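Local coordinates for protein prephenate dehydrogenase (PDB 3KTD) that probably oxidises prephenate with NAD(P)+ on the route to tyrosine, at residues N283-R286 / S287-Y291; T163-S166 / I167-V171; E246-A249 / G250-V253; R25-A29 / A30-V34. One frame throughout, in Å; residues are numbered along the deposited sequence. Where two conformers were deposited one is given.

The four contacts are all local, made within single helices or at helix ends, and follow the chain in the order 4, 2, 3, 1. Interactions 4 and 2 belong to the nucleotide-binding half: helix 18-29 with the turn into strand 34-37, and helix 162-177 between strands 146-149 and 181-184 of the same sheet. Their centres are about 19 Å apart. Interactions 3 and 1 lie on the helical half, at the junction of helices 238-247 and 249-270 and on helix 278-293, with centres about 25 Å apart. Both touch the second subunit, whereas no other chain touches interactions 2 and 4, whose helices flank the eight-stranded sheet.

Interaction 1. Residues N283-R286 / S287-Y291; sequences NGYR and SRIRY
Tyr285 and Ile289, one helical turn apart, form the compact part of this contact. The CG1 methylene of Ile289 lies over one face of the phenol ring, 3.8 Å from the ring centroid of Tyr285 and 15° off the ring normal, which fits a CH-pi contact; its displacement is toward the rim, where Tyr285 CZ is the nearest ring atom. The ring reaches this position because its CG stands anti to the backbone N (chi1 176°). Ser287 adds a polar grip on the preceding turn: its OG donates to Asn283 O at 3.0 Å, and its own N-H reaches the same oxygen, the two donors coming from opposite faces of the carbonyl plane. One acceptor thus serves both a helical bond and a side-chain bond.

Looser is the exposed flank carrying Arg286 and Arg290. These side chains extend roughly in parallel, with guanidinium planes 42° apart and 4.5 Å between Arg286 NE and Arg290 NH1. Arg290 is paired in a salt bridge with Asp213 of the second subunit, an acid that also makes a weak hydrogen bond with Ser287 OG; Arg286 NH2 makes a weak bond to the amide oxygen Asn283 OD1. Arg288 leads off in another direction, to a salt bridge with Glu292, and Tyr291 meets Tyr227 of the second subunit edge-to-face. The successive i to i+4 bonds, with Arg288 N to Gly284 O at 2.9 Å, are those of a regular alpha-helix, here one that packs against the partner subunit at the dimer interface.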
# COMPACT_ATOMS: atom_id res chain seq x y z
N ASN A 283 5.88 16.57 -4.77
CA ASN A 283 6.87 15.95 -3.86
C ASN A 283 6.68 14.45 -3.65
O ASN A 283 7.64 13.68 -3.64
CB ASN A 283 6.84 16.58 -2.47
CG ASN A 283 7.49 17.94 -2.41
OD1 ASN A 283 7.81 18.54 -3.44
ND2 ASN A 283 7.71 18.42 -1.20
N GLY A 284 5.43 14.05 -3.44
CA GLY A 284 5.09 12.65 -3.26
C GLY A 284 5.46 11.83 -4.47
O GLY A 284 6.15 10.81 -4.37
N TYR A 285 5.03 12.30 -5.64
CA TYR A 285 5.32 11.63 -6.89
C TYR A 285 6.81 11.46 -7.13
O TYR A 285 7.27 10.40 -7.53
CB TYR A 285 4.74 12.44 -8.05
CG TYR A 285 5.07 11.87 -9.41
CD1 TYR A 285 4.52 10.67 -9.84
CD2 TYR A 285 5.94 12.53 -10.27
CE1 TYR A 285 4.82 10.13 -11.08
CE2 TYR A 285 6.25 12.01 -11.52
CZ TYR A 285 5.68 10.81 -11.92
OH TYR A 285 5.98 10.29 -13.15
N ARG A 286 7.55 12.51 -6.88
CA ARG A 286 8.97 12.55 -7.15
C ARG A 286 9.68 11.56 -6.23
O ARG A 286 10.58 10.84 -6.64
CB ARG A 286 9.47 13.97 -6.92
CG ARG A 286 10.25 14.56 -8.03
CD ARG A 286 10.13 16.05 -7.99
NE ARG A 286 10.47 16.57 -6.67
CZ ARG A 286 9.87 17.59 -6.06
NH1 ARG A 286 8.85 18.23 -6.63
NH2 ARG A 286 10.27 17.94 -4.85
N SER A 287 9.25 11.54 -4.97
CA SER A 287 9.82 10.65 -3.97
C SER A 287 9.55 9.20 -4.31
O SER A 287 10.43 8.35 -4.23
CB SER A 287 9.24 10.98 -2.60
OG SER A 287 9.74 12.22 -2.13
N ARG A 288 8.31 8.92 -4.68
CA ARG A 288 7.92 7.59 -5.12
C ARG A 288 8.71 7.14 -6.34
O ARG A 288 9.06 5.97 -6.45
CB ARG A 288 6.41 7.56 -5.40
CG ARG A 288 5.87 6.30 -6.06
CD ARG A 288 6.17 5.03 -5.28
NE ARG A 288 5.74 3.85 -6.02
CZ ARG A 288 5.66 2.62 -5.53
NH1 ARG A 288 5.95 2.35 -4.26
NH2 ARG A 288 5.25 1.64 -6.33
N ILE A 289 9.00 8.06 -7.26
CA ILE A 289 9.78 7.73 -8.44
C ILE A 289 11.20 7.37 -8.05
O ILE A 289 11.77 6.43 -8.59
CB ILE A 289 9.76 8.87 -9.49
CG1 ILE A 289 8.35 9.04 -10.08
CG2 ILE A 289 10.74 8.61 -10.62
CD1 ILE A 289 7.76 7.80 -10.71
N ARG A 290 11.78 8.12 -7.10
CA ARG A 290 13.12 7.81 -6.59
C ARG A 290 13.17 6.42 -5.93
O ARG A 290 14.15 5.70 -6.10
CB ARG A 290 13.65 8.89 -5.62
CG ARG A 290 14.23 10.12 -6.35
CD ARG A 290 15.05 11.06 -5.43
NE ARG A 290 14.21 11.89 -4.55
CZ ARG A 290 13.60 13.03 -4.90
NH1 ARG A 290 13.71 13.52 -6.13
NH2 ARG A 290 12.86 13.69 -4.01
N TYR A 291 12.12 6.05 -5.21
CA TYR A 291 12.06 4.72 -4.60
C TYR A 291 12.02 3.61 -5.67
O TYR A 291 12.85 2.69 -5.65
CB TYR A 291 10.87 4.57 -3.66
CG TYR A 291 10.64 3.13 -3.25
CD1 TYR A 291 11.50 2.49 -2.37
CD2 TYR A 291 9.58 2.40 -3.79
CE1 TYR A 291 11.31 1.17 -2.02
CE2 TYR A 291 9.37 1.08 -3.43
CZ TYR A 291 10.24 0.46 -2.56
OH TYR A 291 10.04 -0.85 -2.21

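Interaction 2. Residues T163-S166 / I167-V171; sequences TWIS and IWKDV
Thr163, Trp164 and Ile165 accept three i to i+4 bonds through their carbonyl oxygens. Trp168 N to Trp164 O, at 3.0 Å with an N-H...O angle of 171°, is nearly straight; Lys169 N reaches Ile165 O at 3.0 Å and Ile167 N reaches Thr163 O at 3.1 Å. The next rung, Asp170 N to Ser166 O, is weak at 3.3 Å. On the polar side of the helix, the hydroxyl of Ser166 and the carboxylate of Asp170 both engage Arg9, and Asp170 is also hydrogen-bonded to Ser8.

Two indoles dominate the packing. They share a first torsion, with CG anti to the backbone N (chi1 -173° for Trp164), which sends them out on the same side of the helix. Trp168 CB sits over one face of the six-membered ring of Trp164, 4.1 Å from its centroid, as a CH-pi contact. Farther out, Trp164 CH2 comes within 3.6 Å of Trp168 CD1; the six-membered ring of Trp164 and the five-membered ring of Trp168 are inclined at 31°, an oblique pair. A thinner apolar touch joins Ile165 CG2 to Lys169 CE at 4.0 Å.

The NE1 of Trp164 is bonded to Tyr120 O, and Trp168 meets the ring of Trp324. Helix 162-177 links strands 146-149 and 181-184, laying Trp168 and Val171 on Val121 of strand 120-125 and Val149 of strand 146-149, and Ile167 on Val121 and on Leu71 of strand 71-74.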
# COMPACT_ATOMS: atom_id res chain seq x y z
N THR A 163 38.62 -11.53 16.96
CA THR A 163 37.58 -12.53 17.14
C THR A 163 36.20 -11.95 16.77
O THR A 163 35.38 -12.65 16.17
CB THR A 163 37.55 -13.10 18.58
OG1 THR A 163 37.34 -12.03 19.51
CG2 THR A 163 38.88 -13.80 18.91
N TRP A 164 35.97 -10.68 17.09
CA TRP A 164 34.71 -10.02 16.71
C TRP A 164 34.63 -9.87 15.20
O TRP A 164 33.58 -10.10 14.62
CB TRP A 164 34.52 -8.65 17.37
CG TRP A 164 33.15 -8.10 17.08
CD1 TRP A 164 32.01 -8.32 17.79
CD2 TRP A 164 32.77 -7.28 15.96
NE1 TRP A 164 30.94 -7.67 17.20
CE2 TRP A 164 31.38 -7.03 16.07
CE3 TRP A 164 33.46 -6.74 14.88
CZ2 TRP A 164 30.68 -6.27 15.15
CZ3 TRP A 164 32.76 -5.97 13.95
CH2 TRP A 164 31.38 -5.75 14.09
N ILE A 165 35.72 -9.48 14.57
CA ILE A 165 35.74 -9.36 13.12
C ILE A 165 35.37 -10.71 12.49
O ILE A 165 34.65 -10.76 11.50
CB ILE A 165 37.11 -8.84 12.59
CG1 ILE A 165 37.36 -7.40 13.07
CG2 ILE A 165 37.16 -8.87 11.06
CD1 ILE A 165 38.72 -6.80 12.67
N SER A 166 35.84 -11.79 13.11
CA SER A 166 35.55 -13.15 12.63
C SER A 166 34.07 -13.53 12.72
O SER A 166 33.55 -14.23 11.85
CB SER A 166 36.40 -14.15 13.41
OG SER A 166 35.98 -15.48 13.18
N ILE A 167 33.41 -13.10 13.80
CA ILE A 167 31.97 -13.34 13.96
C ILE A 167 31.20 -12.53 12.93
O ILE A 167 30.28 -13.03 12.27
CB ILE A 167 31.48 -12.95 15.36
CG1 ILE A 167 32.06 -13.88 16.42
CG2 ILE A 167 29.96 -13.00 15.43
CD1 ILE A 167 31.87 -13.38 17.84
N TRP A 168 31.59 -11.27 12.78
CA TRP A 168 30.95 -10.39 11.81
C TRP A 168 31.00 -10.98 10.41
O TRP A 168 29.99 -10.98 9.70
CB TRP A 168 31.63 -9.02 11.83
CG TRP A 168 31.04 -8.05 10.88
CD1 TRP A 168 30.02 -7.19 11.12
CD2 TRP A 168 31.45 -7.83 9.53
NE1 TRP A 168 29.76 -6.44 10.00
CE2 TRP A 168 30.63 -6.81 9.01
CE3 TRP A 168 32.44 -8.39 8.71
CZ2 TRP A 168 30.76 -6.35 7.71
CZ3 TRP A 168 32.57 -7.92 7.41
CH2 TRP A 168 31.73 -6.91 6.93
N LYS A 169 32.16 -11.50 10.01
CA LYS A 169 32.31 -12.11 8.69
C LYS A 169 31.33 -13.26 8.49
O LYS A 169 30.57 -13.25 7.52
CB LYS A 169 33.75 -12.58 8.45
CG LYS A 169 34.69 -11.41 8.16
CD LYS A 169 36.09 -11.83 7.68
CE LYS A 169 37.06 -12.17 8.80
NZ LYS A 169 38.45 -12.16 8.28
N ASP A 170 31.31 -14.22 9.41
CA ASP A 170 30.38 -15.34 9.30
C ASP A 170 28.91 -14.90 9.17
O ASP A 170 28.15 -15.49 8.41
CB ASP A 170 30.55 -16.31 10.48
CG ASP A 170 31.76 -17.24 10.33
OD1 ASP A 170 32.27 -17.44 9.20
OD2 ASP A 170 32.19 -17.81 11.35
N VAL A 171 28.51 -13.84 9.87
CA VAL A 171 27.14 -13.36 9.78
C VAL A 171 26.85 -12.86 8.37
O VAL A 171 25.78 -13.11 7.81
CB VAL A 171 26.85 -12.23 10.80
CG1 VAL A 171 25.56 -11.50 10.46
CG2 VAL A 171 26.80 -12.79 12.22

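Interaction 3. Residues E246-A249 / G250-V253; sequences ESNA and GPLV
A break between two helices, 238-247 and 249-270, is the setting in which Asn248 meets Pro251. Asn248 is the first residue to leave helical torsions (phi -118°, psi 36°) and at the same time occupies the N-cap position of the second helix, although its side chain makes no capping bond. A chi1 of -162° turns the amide toward the pyrrolidine ring, and the two side chains lie roughly perpendicular. Asn248 OD1 approaches the CB-CG-CD side of the ring obliquely, nearest to Pro251 CG at 3.1 Å and then to Pro251 CD at 3.3 Å, while the amide nitrogen turns to other partners, Asp191 O and His199 ND1 on helix 187-214.

Having no N-H, Pro251 fits the first turn of a helix, where N-H groups have no i-4 carbonyl of their own helix to bind. The bonds of the new helix begin just after it: Leu252 N donates to Asn248 O at 3.0 Å, and Val253 N to Ala249 O at 2.9 Å.

Leu252 extends onto His199 and Leu200, and both Asn248 and Pro251 rest on Ala195. From the other subunit, Pro275 covers Ala249, Leu270 covers Leu252 and Arg267 covers Val253. The arrangement is that of a helix-helix junction with a proline in the first turn of the second helix, set in the helical dimerization region.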
# COMPACT_ATOMS: atom_id res chain seq x y z
N GLU A 246 6.84 0.47 19.63
CA GLU A 246 7.19 0.81 21.01
C GLU A 246 8.70 0.69 21.25
O GLU A 246 9.30 1.57 21.87
CB GLU A 246 6.38 -0.02 22.00
CG GLU A 246 4.89 0.35 22.00
CD GLU A 246 3.98 -0.69 22.62
OE1 GLU A 246 4.40 -1.86 22.77
OE2 GLU A 246 2.83 -0.34 22.95
N SER A 247 9.30 -0.38 20.72
CA SER A 247 10.76 -0.55 20.77
C SER A 247 11.50 0.64 20.16
O SER A 247 12.57 1.01 20.64
CB SER A 247 11.19 -1.80 19.98
OG SER A 247 10.55 -2.98 20.44
N ASN A 248 10.93 1.23 19.12
CA ASN A 248 11.56 2.32 18.37
C ASN A 248 10.76 3.63 18.43
O ASN A 248 10.72 4.39 17.47
CB ASN A 248 11.71 1.86 16.91
CG ASN A 248 12.71 2.68 16.14
OD1 ASN A 248 13.65 3.25 16.70
ND2 ASN A 248 12.53 2.75 14.82
N ALA A 249 10.15 3.90 19.58
CA ALA A 249 9.31 5.09 19.76
C ALA A 249 10.04 6.40 19.46
O ALA A 249 9.47 7.30 18.84
CB ALA A 249 8.77 5.12 21.17
N GLY A 250 11.29 6.50 19.89
CA GLY A 250 12.05 7.73 19.71
C GLY A 250 12.14 8.13 18.25
O GLY A 250 11.52 9.11 17.84
N PRO A 251 12.89 7.36 17.46
CA PRO A 251 13.01 7.62 16.03
C PRO A 251 11.67 7.63 15.28
O PRO A 251 11.55 8.33 14.27
CB PRO A 251 13.90 6.48 15.54
CG PRO A 251 14.74 6.15 16.72
CD PRO A 251 13.80 6.28 17.89
N LEU A 252 10.69 6.86 15.75
CA LEU A 252 9.35 6.86 15.13
C LEU A 252 8.64 8.20 15.30
O LEU A 252 8.02 8.69 14.36
CB LEU A 252 8.47 5.73 15.67
CG LEU A 252 7.06 5.62 15.04
CD1 LEU A 252 7.08 5.75 13.52
CD2 LEU A 252 6.37 4.31 15.44
N VAL A 253 8.73 8.79 16.49
CA VAL A 253 8.10 10.08 16.73
C VAL A 253 8.70 11.15 15.82
O VAL A 253 7.96 11.98 15.30
CB VAL A 253 8.18 10.50 18.22
CG1 VAL A 253 7.70 11.93 18.42
CG2 VAL A 253 7.37 9.54 19.06

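Interaction 4. Residues R25-A29 / A30-V34; sequences RDLHA and ANHSV
Leu27 faces the turn with both its carbonyl and its side chain, and three backbone bonds close the end of helix 18-29. Ala30 N reaches Asp26 O at 2.9 Å, the last regular i to i+4 bond. His32 N then donates to Leu27 O at 2.9 Å with a C=O...N angle of 165°, whereas Asn31 N approaches His28 O, also at 2.9 Å, from above the carbonyl plane. Asn31 has positive phi (69°), and with it the bonds from His32 N and Asn31 N define a Schellman motif.

Apolar contact is narrower and comes from the chain after it has reversed. Leu27 and Val34 cross at about a right angle: Leu27 CD1 lies 3.9 Å from Val34 CG2, and Leu27 CB lies 4.0 Å from Val34 CG1. Both residues also pack on Val11 of strand 11-14.

Among the polar ends, Asp26 OD1 accepts from Gly140 N.

Taken together, the carbonyls of Asp26, Leu27 and His28 each receive a backbone N-H of the turn, that of His28 off its plane, and the leucine-valine contact ties the helix end to the start of strand 34-37, consistent with the first beta-alpha-beta unit of a Rossmann-type domain.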
# COMPACT_ATOMS: atom_id res chain seq x y z
N ARG A 25 16.14 -23.92 6.53
CA ARG A 25 15.85 -24.60 5.27
C ARG A 25 16.81 -24.16 4.16
O ARG A 25 17.33 -25.01 3.43
CB ARG A 25 14.41 -24.35 4.81
CG ARG A 25 13.33 -25.07 5.60
CD ARG A 25 11.95 -24.66 5.05
NE ARG A 25 10.82 -25.36 5.65
CZ ARG A 25 10.46 -26.61 5.37
NH1 ARG A 25 11.15 -27.35 4.51
NH2 ARG A 25 9.40 -27.14 5.99
N ASP A 26 17.04 -22.85 4.04
CA ASP A 26 17.92 -22.33 2.98
C ASP A 26 19.38 -22.73 3.22
O ASP A 26 20.10 -23.03 2.26
CB ASP A 26 17.81 -20.80 2.85
CG ASP A 26 16.55 -20.36 2.11
OD1 ASP A 26 15.97 -21.17 1.34
OD2 ASP A 26 16.15 -19.17 2.27
N LEU A 27 19.81 -22.74 4.48
CA LEU A 27 21.17 -23.14 4.82
C LEU A 27 21.38 -24.62 4.56
O LEU A 27 22.48 -25.04 4.18
CB LEU A 27 21.48 -22.84 6.28
CG LEU A 27 21.75 -21.38 6.64
CD1 LEU A 27 21.96 -21.23 8.13
CD2 LEU A 27 22.95 -20.82 5.87
N HIS A 28 20.33 -25.41 4.77
CA HIS A 28 20.37 -26.85 4.55
C HIS A 28 20.43 -27.12 3.06
O HIS A 28 21.20 -27.97 2.61
CB HIS A 28 19.15 -27.52 5.18
CG HIS A 28 19.19 -29.01 5.18
ND1 HIS A 28 19.96 -29.73 6.07
CD2 HIS A 28 18.53 -29.93 4.43
CE1 HIS A 28 19.79 -31.02 5.85
NE2 HIS A 28 18.92 -31.17 4.87
N ALA A 29 19.61 -26.39 2.30
CA ALA A 29 19.58 -26.48 0.84
C ALA A 29 20.98 -26.17 0.29
O ALA A 29 21.54 -26.96 -0.47
CB ALA A 29 18.54 -25.51 0.25
N ALA A 30 21.54 -25.04 0.73
CA ALA A 30 22.90 -24.63 0.35
C ALA A 30 23.99 -25.54 0.94
O ALA A 30 25.16 -25.28 0.74
CB ALA A 30 23.16 -23.17 0.76
N ASN A 31 23.58 -26.57 1.68
CA ASN A 31 24.47 -27.60 2.20
C ASN A 31 25.46 -27.17 3.28
O ASN A 31 26.50 -27.80 3.45
CB ASN A 31 25.23 -28.31 1.06
CG ASN A 31 25.94 -29.58 1.51
OD1 ASN A 31 25.52 -30.25 2.46
ND2 ASN A 31 27.03 -29.93 0.83
N HIS A 32 25.15 -26.10 4.03
CA HIS A 32 25.99 -25.63 5.13
C HIS A 32 25.58 -26.30 6.44
O HIS A 32 24.40 -26.58 6.65
CB HIS A 32 25.86 -24.10 5.29
CG HIS A 32 26.43 -23.31 4.15
ND1 HIS A 32 25.64 -22.75 3.17
CD2 HIS A 32 27.71 -22.97 3.84
CE1 HIS A 32 26.41 -22.10 2.30
NE2 HIS A 32 27.67 -22.23 2.69
N SER A 33 26.54 -26.53 7.33
CA SER A 33 26.29 -27.14 8.63
C SER A 33 25.36 -26.26 9.47
O SER A 33 25.69 -25.11 9.75
CB SER A 33 27.62 -27.33 9.37
OG SER A 33 27.42 -27.95 10.63
N VAL A 34 24.21 -26.80 9.86
CA VAL A 34 23.23 -26.04 10.63
C VAL A 34 22.31 -26.93 11.47
O VAL A 34 21.99 -28.06 11.10
CB VAL A 34 22.35 -25.17 9.70
CG1 VAL A 34 21.53 -26.04 8.76
CG2 VAL A 34 21.44 -24.26 10.51